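Long-range contact in UDP-glucose 6-dehydrogenase (Pyrobaculum islandicum, PDB 3VTF), which probably oxidises UDP-glucose to UDP-glucuronate, using two molecules of NAD+ for each sugar nucleotide: residues A124-R129 with R157-A163. Numbering follows the deposited sequence.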
ATOM      1  N   ALA A 124     -19.185 -27.140  -9.412  1.00 20.27           N
ATOM      2  CA  ALA A 124     -18.546 -28.190  -8.579  1.00 19.96           C
ATOM      3  C   ALA A 124     -19.463 -29.483  -8.710  1.00 22.53           C
ATOM      4  O   ALA A 124     -18.966 -30.604  -8.727  1.00 22.69           O
ATOM      5  CB  ALA A 124     -18.513 -27.789  -7.102  1.00 17.32           C
ATOM      6  N   ARG A 125     -20.767 -29.290  -8.760  1.00 23.01           N
ATOM      7  CA  ARG A 125     -21.684 -30.486  -8.854  1.00 26.06           C
ATOM      8  C   ARG A 125     -21.448 -31.138 -10.200  1.00 27.20           C
ATOM      9  O   ARG A 125     -21.454 -32.382 -10.330  1.00 28.88           O
ATOM     10  CB  ARG A 125     -23.154 -30.048  -8.696  1.00 25.15           C
ATOM     11  CG  ARG A 125     -23.448 -29.677  -7.241  1.00 27.16           C
ATOM     12  CD  ARG A 125     -24.958 -29.610  -6.869  1.00 26.68           C
ATOM     13  NE  ARG A 125     -25.076 -29.137  -5.466  1.00 32.53           N
ATOM     14  CZ  ARG A 125     -24.875 -29.923  -4.402  1.00 33.41           C
ATOM     15  NH1 ARG A 125     -24.637 -31.204  -4.588  1.00 35.89           N
ATOM     16  NH2 ARG A 125     -24.897 -29.468  -3.153  1.00 34.29           N
ATOM     17  N   ALA A 126     -21.247 -30.312 -11.250  1.00 25.93           N
ATOM     18  CA  ALA A 126     -20.933 -30.913 -12.552  1.00 23.11           C
ATOM     19  C   ALA A 126     -19.655 -31.691 -12.547  1.00 25.98           C
ATOM     20  O   ALA A 126     -19.548 -32.760 -13.182  1.00 24.22           O
ATOM     21  CB  ALA A 126     -20.937 -29.878 -13.690  1.00 26.07           C
ATOM     22  N   VAL A 127     -18.654 -31.158 -11.846  1.00 22.35           N
ATOM     23  CA  VAL A 127     -17.421 -31.825 -11.686  1.00 22.85           C
ATOM     24  C   VAL A 127     -17.663 -33.155 -10.984  1.00 23.49           C
ATOM     25  O   VAL A 127     -17.123 -34.179 -11.455  1.00 23.61           O
ATOM     26  CB  VAL A 127     -16.378 -30.962 -10.938  1.00 23.89           C
ATOM     27  CG1 VAL A 127     -15.164 -31.810 -10.631  1.00 20.48           C
ATOM     28  CG2 VAL A 127     -15.921 -29.742 -11.858  1.00 19.41           C
ATOM     29  N   GLY A 128     -18.448 -33.124  -9.894  1.00 21.46           N
ATOM     30  CA  GLY A 128     -18.750 -34.389  -9.153  1.00 24.97           C
ATOM     31  C   GLY A 128     -19.419 -35.444 -10.102  1.00 24.36           C
ATOM     32  O   GLY A 128     -19.052 -36.579 -10.139  1.00 25.88           O
ATOM     33  N   ARG A 129     -20.334 -35.008 -10.930  1.00 28.45           N
ATOM     34  CA  ARG A 129     -20.978 -35.968 -11.922  1.00 28.67           C
ATOM     35  C   ARG A 129     -19.966 -36.501 -12.934  1.00 28.76           C
ATOM     36  O   ARG A 129     -19.931 -37.676 -13.279  1.00 24.53           O
ATOM     37  CB  ARG A 129     -22.102 -35.199 -12.574  1.00 28.48           C
ATOM     38  CG  ARG A 129     -23.288 -35.052 -11.621  1.00 31.88           C
ATOM     39  CD  ARG A 129     -24.565 -34.664 -12.352  1.00 36.17           C
ATOM     40  NE  ARG A 129     -24.424 -33.331 -12.893  1.00 38.31           N
ATOM     41  CZ  ARG A 129     -24.769 -32.193 -12.268  1.00 39.78           C
ATOM     42  NH1 ARG A 129     -25.350 -32.201 -11.099  1.00 35.06           N
ATOM     43  NH2 ARG A 129     -24.569 -31.031 -12.862  1.00 39.12           N
ATOM     44  N   ARG A 157     -17.607 -30.349  -0.831  1.00 20.16           N
ATOM     45  CA  ARG A 157     -18.894 -31.009  -0.452  1.00 28.15           C
ATOM     46  C   ARG A 157     -19.791 -31.231  -1.648  1.00 26.82           C
ATOM     47  O   ARG A 157     -20.345 -32.299  -1.797  1.00 23.45           O
ATOM     48  CB  ARG A 157     -19.634 -30.188   0.622  1.00 27.49           C
ATOM     49  CG  ARG A 157     -20.928 -30.846   1.047  1.00 29.38           C
ATOM     50  CD  ARG A 157     -21.551 -30.120   2.262  1.00 31.45           C
ATOM     51  NE  ARG A 157     -21.674 -28.673   2.047  1.00 33.20           N
ATOM     52  CZ  ARG A 157     -22.586 -28.122   1.228  1.00 35.45           C
ATOM     53  NH1 ARG A 157     -23.407 -28.891   0.505  1.00 36.01           N
ATOM     54  NH2 ARG A 157     -22.650 -26.795   1.067  1.00 34.26           N
ATOM     55  N   ALA A 158     -19.953 -30.198  -2.514  1.00 22.26           N
ATOM     56  CA  ALA A 158     -20.761 -30.344  -3.647  1.00 23.45           C
ATOM     57  C   ALA A 158     -20.226 -31.424  -4.641  1.00 23.69           C
ATOM     58  O   ALA A 158     -21.040 -32.186  -5.253  1.00 24.75           O
ATOM     59  CB  ALA A 158     -20.925 -28.961  -4.335  1.00 21.28           C
ATOM     60  N   VAL A 159     -18.926 -31.449  -4.859  1.00 22.15           N
ATOM     61  CA  VAL A 159     -18.265 -32.513  -5.604  1.00 21.68           C
ATOM     62  C   VAL A 159     -18.580 -33.917  -4.962  1.00 21.77           C
ATOM     63  O   VAL A 159     -19.086 -34.810  -5.639  1.00 23.39           O
ATOM     64  CB  VAL A 159     -16.750 -32.313  -5.666  1.00 21.69           C
ATOM     65  CG1 VAL A 159     -16.134 -33.467  -6.487  1.00 20.98           C
ATOM     66  CG2 VAL A 159     -16.393 -30.966  -6.391  1.00 19.06           C
ATOM     67  N   ALA A 160     -18.300 -34.081  -3.669  1.00 22.21           N
ATOM     68  CA  ALA A 160     -18.509 -35.396  -2.993  1.00 23.12           C
ATOM     69  C   ALA A 160     -19.964 -35.838  -3.099  1.00 27.81           C
ATOM     70  O   ALA A 160     -20.210 -37.054  -3.250  1.00 27.71           O
ATOM     71  CB  ALA A 160     -18.030 -35.341  -1.533  1.00 22.64           C
ATOM     72  N   GLU A 161     -20.900 -34.881  -3.012  1.00 24.82           N
ATOM     73  CA  GLU A 161     -22.309 -35.227  -3.059  1.00 30.16           C
ATOM     74  C   GLU A 161     -22.720 -35.796  -4.440  1.00 33.25           C
ATOM     75  O   GLU A 161     -23.790 -36.401  -4.551  1.00 29.88           O
ATOM     76  CB  GLU A 161     -23.212 -34.031  -2.690  1.00 24.38           C
ATOM     77  CG  GLU A 161     -23.218 -33.720  -1.198  1.00 29.09           C
ATOM     78  CD  GLU A 161     -23.975 -32.444  -0.857  1.00 30.89           C
ATOM     79  OE1 GLU A 161     -24.601 -31.831  -1.772  1.00 31.63           O
ATOM     80  OE2 GLU A 161     -23.886 -31.987   0.307  1.00 31.19           O
ATOM     81  N   GLU A 162     -21.905 -35.605  -5.502  1.00 27.90           N
ATOM     82  CA  GLU A 162     -22.261 -36.136  -6.822  1.00 27.98           C
ATOM     83  C   GLU A 162     -21.323 -37.211  -7.327  1.00 25.11           C
ATOM     84  O   GLU A 162     -21.570 -37.790  -8.376  1.00 26.49           O
ATOM     85  CB  GLU A 162     -22.338 -34.991  -7.903  1.00 29.36           C
ATOM     86  CG  GLU A 162     -23.091 -33.726  -7.459  1.00 31.81           C
ATOM     87  CD  GLU A 162     -24.570 -34.007  -7.305  1.00 38.44           C
ATOM     88  OE1 GLU A 162     -25.003 -35.035  -7.909  1.00 35.64           O
ATOM     89  OE2 GLU A 162     -25.248 -33.242  -6.574  1.00 35.65           O
ATOM     90  N   ALA A 163     -20.198 -37.412  -6.643  1.00 21.51           N
ATOM     91  CA  ALA A 163     -19.084 -38.179  -7.180  1.00 24.39           C
ATOM     92  C   ALA A 163     -19.364 -39.730  -6.985  1.00 25.82           C
ATOM     93  O   ALA A 163     -18.585 -40.527  -7.460  1.00 28.67           O
ATOM     94  CB  ALA A 163     -17.769 -37.800  -6.464  1.00 22.79           C
TER
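R125 reaches from helix 118-134 across A158 to the carboxylates of E161 and E162, tying together two helices that strand 139-142 links in the chain, in the Rossmann-like NAD-binding domain. Its side chain runs extended from CG to NE, laying the guanidinium over the methyl of A158, whose CB sits 4.1 Å above the centre of one face. At the edge of the group, NH1 and NH2 close end-on upon a single oxygen, OE1 of E161, which lies 2.8 Å from NH2; guanidinium and carboxylate planes are 24° apart. E162 bends at chi2 (-69°) and brings OE2 to NH1 at 2.9 Å, offering its anti lone pair, with its carboxylate nearly perpendicular (87°) to the guanidinium. The other oxygen of E161, OE2, is salt-bridged to R157 NH1, and E121 forms a further salt bridge to R125 NH2. An alanine in place of R125 would probably cost E161 two of its bonds and E162 its salt bridge, and strip the A158 methyl of the guanidinium packed on it. Beside this network the CA atoms of G128, which has no side chain, and V159 approach to 4.0 Å. There V159 sets CG1 3.8 Å from G128 CA and CG2 3.5 Å from A124 O.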